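Local coordinates for protein SaTIE-TED (Staphylococcus aureus, PDB 6FX6) that is an LPXTG-anchored surface protein's thioester domain, of unknown function but probably suited, like other bacterial thioester domains, to covalent attachment to host targets, at residues A196-D201 against L233-I238. Sequence-based numbering, arbitrary orientation.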
ATOM      1  N   ALA A 196      -5.468   6.585  27.198  1.00 36.87           N
ATOM      2  CA  ALA A 196      -6.284   6.351  26.008  1.00 34.98           C
ATOM      3  C   ALA A 196      -5.536   6.763  24.744  1.00 33.21           C
ATOM      4  O   ALA A 196      -5.225   7.943  24.559  1.00 34.35           O
ATOM      5  CB  ALA A 196      -7.587   7.120  26.119  1.00 35.00           C
ATOM      6  N   THR A 197      -5.271   5.791  23.872  1.00 31.15           N
ATOM      7  CA  THR A 197      -4.473   6.012  22.670  1.00 30.38           C
ATOM      8  C   THR A 197      -5.361   6.202  21.436  1.00 31.70           C
ATOM      9  O   THR A 197      -6.203   5.358  21.132  1.00 31.88           O
ATOM     10  CB  THR A 197      -3.485   4.854  22.460  1.00 30.96           C
ATOM     11  OG1 THR A 197      -2.582   4.817  23.569  1.00 32.50           O
ATOM     12  CG2 THR A 197      -2.686   5.026  21.177  1.00 30.15           C
ATOM     13  N   ILE A 198      -5.149   7.328  20.750  1.00 30.43           N
ATOM     14  CA  ILE A 198      -5.806   7.653  19.490  1.00 29.87           C
ATOM     15  C   ILE A 198      -4.851   7.323  18.338  1.00 27.33           C
ATOM     16  O   ILE A 198      -3.693   7.734  18.363  1.00 28.79           O
ATOM     17  CB  ILE A 198      -6.191   9.151  19.450  1.00 32.57           C
ATOM     18  CG1 ILE A 198      -7.221   9.449  20.549  1.00 35.70           C
ATOM     19  CG2 ILE A 198      -6.734   9.529  18.078  1.00 32.92           C
ATOM     20  CD1 ILE A 198      -7.564  10.913  20.723  1.00 39.93           C
ATOM     21  N   HIS A 199      -5.342   6.588  17.340  1.00 25.33           N
ATOM     22  CA  HIS A 199      -4.555   6.228  16.155  1.00 26.22           C
ATOM     23  C   HIS A 199      -5.106   6.922  14.928  1.00 23.84           C
ATOM     24  O   HIS A 199      -6.290   6.789  14.634  1.00 25.89           O
ATOM     25  CB  HIS A 199      -4.603   4.720  15.886  1.00 25.82           C
ATOM     26  CG  HIS A 199      -4.227   3.878  17.059  1.00 29.50           C
ATOM     27  ND1 HIS A 199      -2.937   3.446  17.280  1.00 31.19           N
ATOM     28  CD2 HIS A 199      -4.978   3.358  18.061  1.00 30.75           C
ATOM     29  CE1 HIS A 199      -2.907   2.708  18.378  1.00 32.10           C
ATOM     30  NE2 HIS A 199      -4.132   2.640  18.871  1.00 30.01           N
ATOM     31  N   LEU A 200      -4.240   7.627  14.205  1.00 25.62           N
ATOM     32  CA  LEU A 200      -4.601   8.326  12.967  1.00 26.96           C
ATOM     33  C   LEU A 200      -3.994   7.590  11.771  1.00 27.41           C
ATOM     34  O   LEU A 200      -2.855   7.851  11.396  1.00 24.47           O
ATOM     35  CB  LEU A 200      -4.099   9.770  13.020  1.00 28.36           C
ATOM     36  CG  LEU A 200      -4.428  10.538  14.299  1.00 31.06           C
ATOM     37  CD1 LEU A 200      -3.898  11.963  14.177  1.00 34.70           C
ATOM     38  CD2 LEU A 200      -5.921  10.524  14.596  1.00 29.33           C
ATOM     39  N   ASP A 201      -4.772   6.681  11.177  1.00 26.34           N
ATOM     40  CA  ASP A 201      -4.272   5.755  10.155  1.00 28.81           C
ATOM     41  C   ASP A 201      -4.202   6.375   8.763  1.00 26.31           C
ATOM     42  O   ASP A 201      -5.143   7.038   8.322  1.00 30.26           O
ATOM     43  CB  ASP A 201      -5.177   4.520  10.048  1.00 30.25           C
ATOM     44  CG  ASP A 201      -5.316   3.771  11.351  1.00 34.39           C
ATOM     45  OD1 ASP A 201      -4.356   3.737  12.148  1.00 35.03           O
ATOM     46  OD2 ASP A 201      -6.398   3.203  11.569  1.00 38.24           O
ATOM     47  N   LEU A 233      -1.234   9.197  19.511  1.00 30.39           N
ATOM     48  CA  LEU A 233      -1.143  10.100  20.642  1.00 30.05           C
ATOM     49  C   LEU A 233      -1.878   9.458  21.803  1.00 30.26           C
ATOM     50  O   LEU A 233      -3.028   9.017  21.641  1.00 30.19           O
ATOM     51  CB  LEU A 233      -1.798  11.423  20.252  1.00 34.40           C
ATOM     52  CG  LEU A 233      -1.994  12.543  21.276  1.00 40.06           C
ATOM     53  CD1 LEU A 233      -1.918  13.898  20.589  1.00 46.23           C
ATOM     54  CD2 LEU A 233      -3.316  12.413  22.007  1.00 44.86           C
ATOM     55  N   THR A 234      -1.230   9.407  22.966  1.00 29.44           N
ATOM     56  CA  THR A 234      -1.835   8.830  24.163  1.00 31.82           C
ATOM     57  C   THR A 234      -2.297   9.943  25.089  1.00 33.57           C
ATOM     58  O   THR A 234      -1.499  10.786  25.493  1.00 36.00           O
ATOM     59  CB  THR A 234      -0.855   7.886  24.886  1.00 32.61           C
ATOM     60  OG1 THR A 234      -0.524   6.802  24.010  1.00 32.28           O
ATOM     61  CG2 THR A 234      -1.475   7.307  26.168  1.00 35.00           C
ATOM     62  N   LEU A 235      -3.588   9.946  25.414  1.00 33.37           N
ATOM     63  CA  LEU A 235      -4.143  10.898  26.373  1.00 36.17           C
ATOM     64  C   LEU A 235      -4.056  10.331  27.780  1.00 38.11           C
ATOM     65  O   LEU A 235      -4.418   9.181  27.998  1.00 37.50           O
ATOM     66  CB  LEU A 235      -5.603  11.176  26.062  1.00 37.77           C
ATOM     67  CG  LEU A 235      -5.952  11.678  24.661  1.00 38.42           C
ATOM     68  CD1 LEU A 235      -7.461  11.645  24.457  1.00 42.12           C
ATOM     69  CD2 LEU A 235      -5.410  13.078  24.427  1.00 38.31           C
ATOM     70  N   GLN A 236      -3.574  11.138  28.723  1.00 39.33           N
ATOM     71  CA  GLN A 236      -3.603  10.792  30.140  1.00 42.64           C
ATOM     72  C   GLN A 236      -4.864  11.443  30.707  1.00 42.75           C
ATOM     73  O   GLN A 236      -4.897  12.654  30.939  1.00 40.33           O
ATOM     74  CB  GLN A 236      -2.346  11.295  30.851  1.00 46.75           C
ATOM     75  CG  GLN A 236      -1.048  10.676  30.343  1.00 50.53           C
ATOM     76  CD  GLN A 236       0.203  11.289  30.968  1.00 55.89           C
ATOM     77  OE1 GLN A 236       0.220  12.462  31.354  1.00 55.25           O
ATOM     78  NE2 GLN A 236       1.266  10.493  31.056  1.00 54.20           N
ATOM     79  N   VAL A 237      -5.905  10.636  30.909  1.00 40.86           N
ATOM     80  CA  VAL A 237      -7.239  11.156  31.216  1.00 42.32           C
ATOM     81  C   VAL A 237      -7.325  11.432  32.716  1.00 43.20           C
ATOM     82  O   VAL A 237      -7.221  10.508  33.519  1.00 40.71           O
ATOM     83  CB  VAL A 237      -8.357  10.184  30.771  1.00 41.90           C
ATOM     84  CG1 VAL A 237      -9.727  10.835  30.922  1.00 41.44           C
ATOM     85  CG2 VAL A 237      -8.139   9.750  29.321  1.00 43.04           C
ATOM     86  N   ILE A 238      -7.507  12.705  33.070  1.00 43.32           N
ATOM     87  CA  ILE A 238      -7.540  13.152  34.466  1.00 47.16           C
ATOM     88  C   ILE A 238      -8.986  13.134  34.954  1.00 50.86           C
ATOM     89  O   ILE A 238      -9.825  13.865  34.431  1.00 48.14           O
ATOM     90  CB  ILE A 238      -6.937  14.569  34.621  1.00 46.18           C
ATOM     91  CG1 ILE A 238      -5.453  14.549  34.233  1.00 45.31           C
ATOM     92  CG2 ILE A 238      -7.101  15.081  36.054  1.00 50.05           C
ATOM     93  CD1 ILE A 238      -4.860  15.918  33.983  1.00 47.74           C
TER
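A196 and L235 face each other as a hydrogen-bonded antiparallel pair, and I198 and L233 form the next such pair along the two strands, so that four backbone bonds join segments 196-201 and 233-238. In the first pair A196 N donates to L235 O over 2.9 Å. The return bond, from L235 N to A196 O, is shorter at 2.7 Å. In the second, I198 N reaches L233 O at 2.9 Å, and the reciprocal bond from L233 N to I198 O is longer at 3.1 Å.

Between them lies the non-hydrogen-bonded pair T197 and T234. Here the backbone N-H and C=O groups point away from the facing strand, T234 bonding through its backbone with Q144, and the side chains make the link instead. Each threonine sets its hydroxyl anti to its own carbonyl carbon (chi1 -63° and -62°), and the two oxygens, T197 OG1 and T234 OG1, meet 2.9 Å apart in a hydrogen bond that either could donate. The CA-H groups of the same two residues add weaker contacts, T234 CA to A196 O and T197 CA to L233 O.

The two strands are the central neighbours of a four-stranded mixed sheet, with strand 168-170 beyond the first and strand 145-149 beyond the second. This sheet packs against a three-stranded one containing 175-180 and 183-188, as a two-layer beta sandwich. Alternation sends the apolar side chains of A196, I198, L233 and L235 to the face opposite the threonines, where V175 touches A196, I198 and L235, and V186 meets I198 and L235. Within the pair of strands, I198 CD1 and L235 CD1 touch at 3.8 Å. A196 CB makes a looser approach of 4.2 Å to V237 CG2.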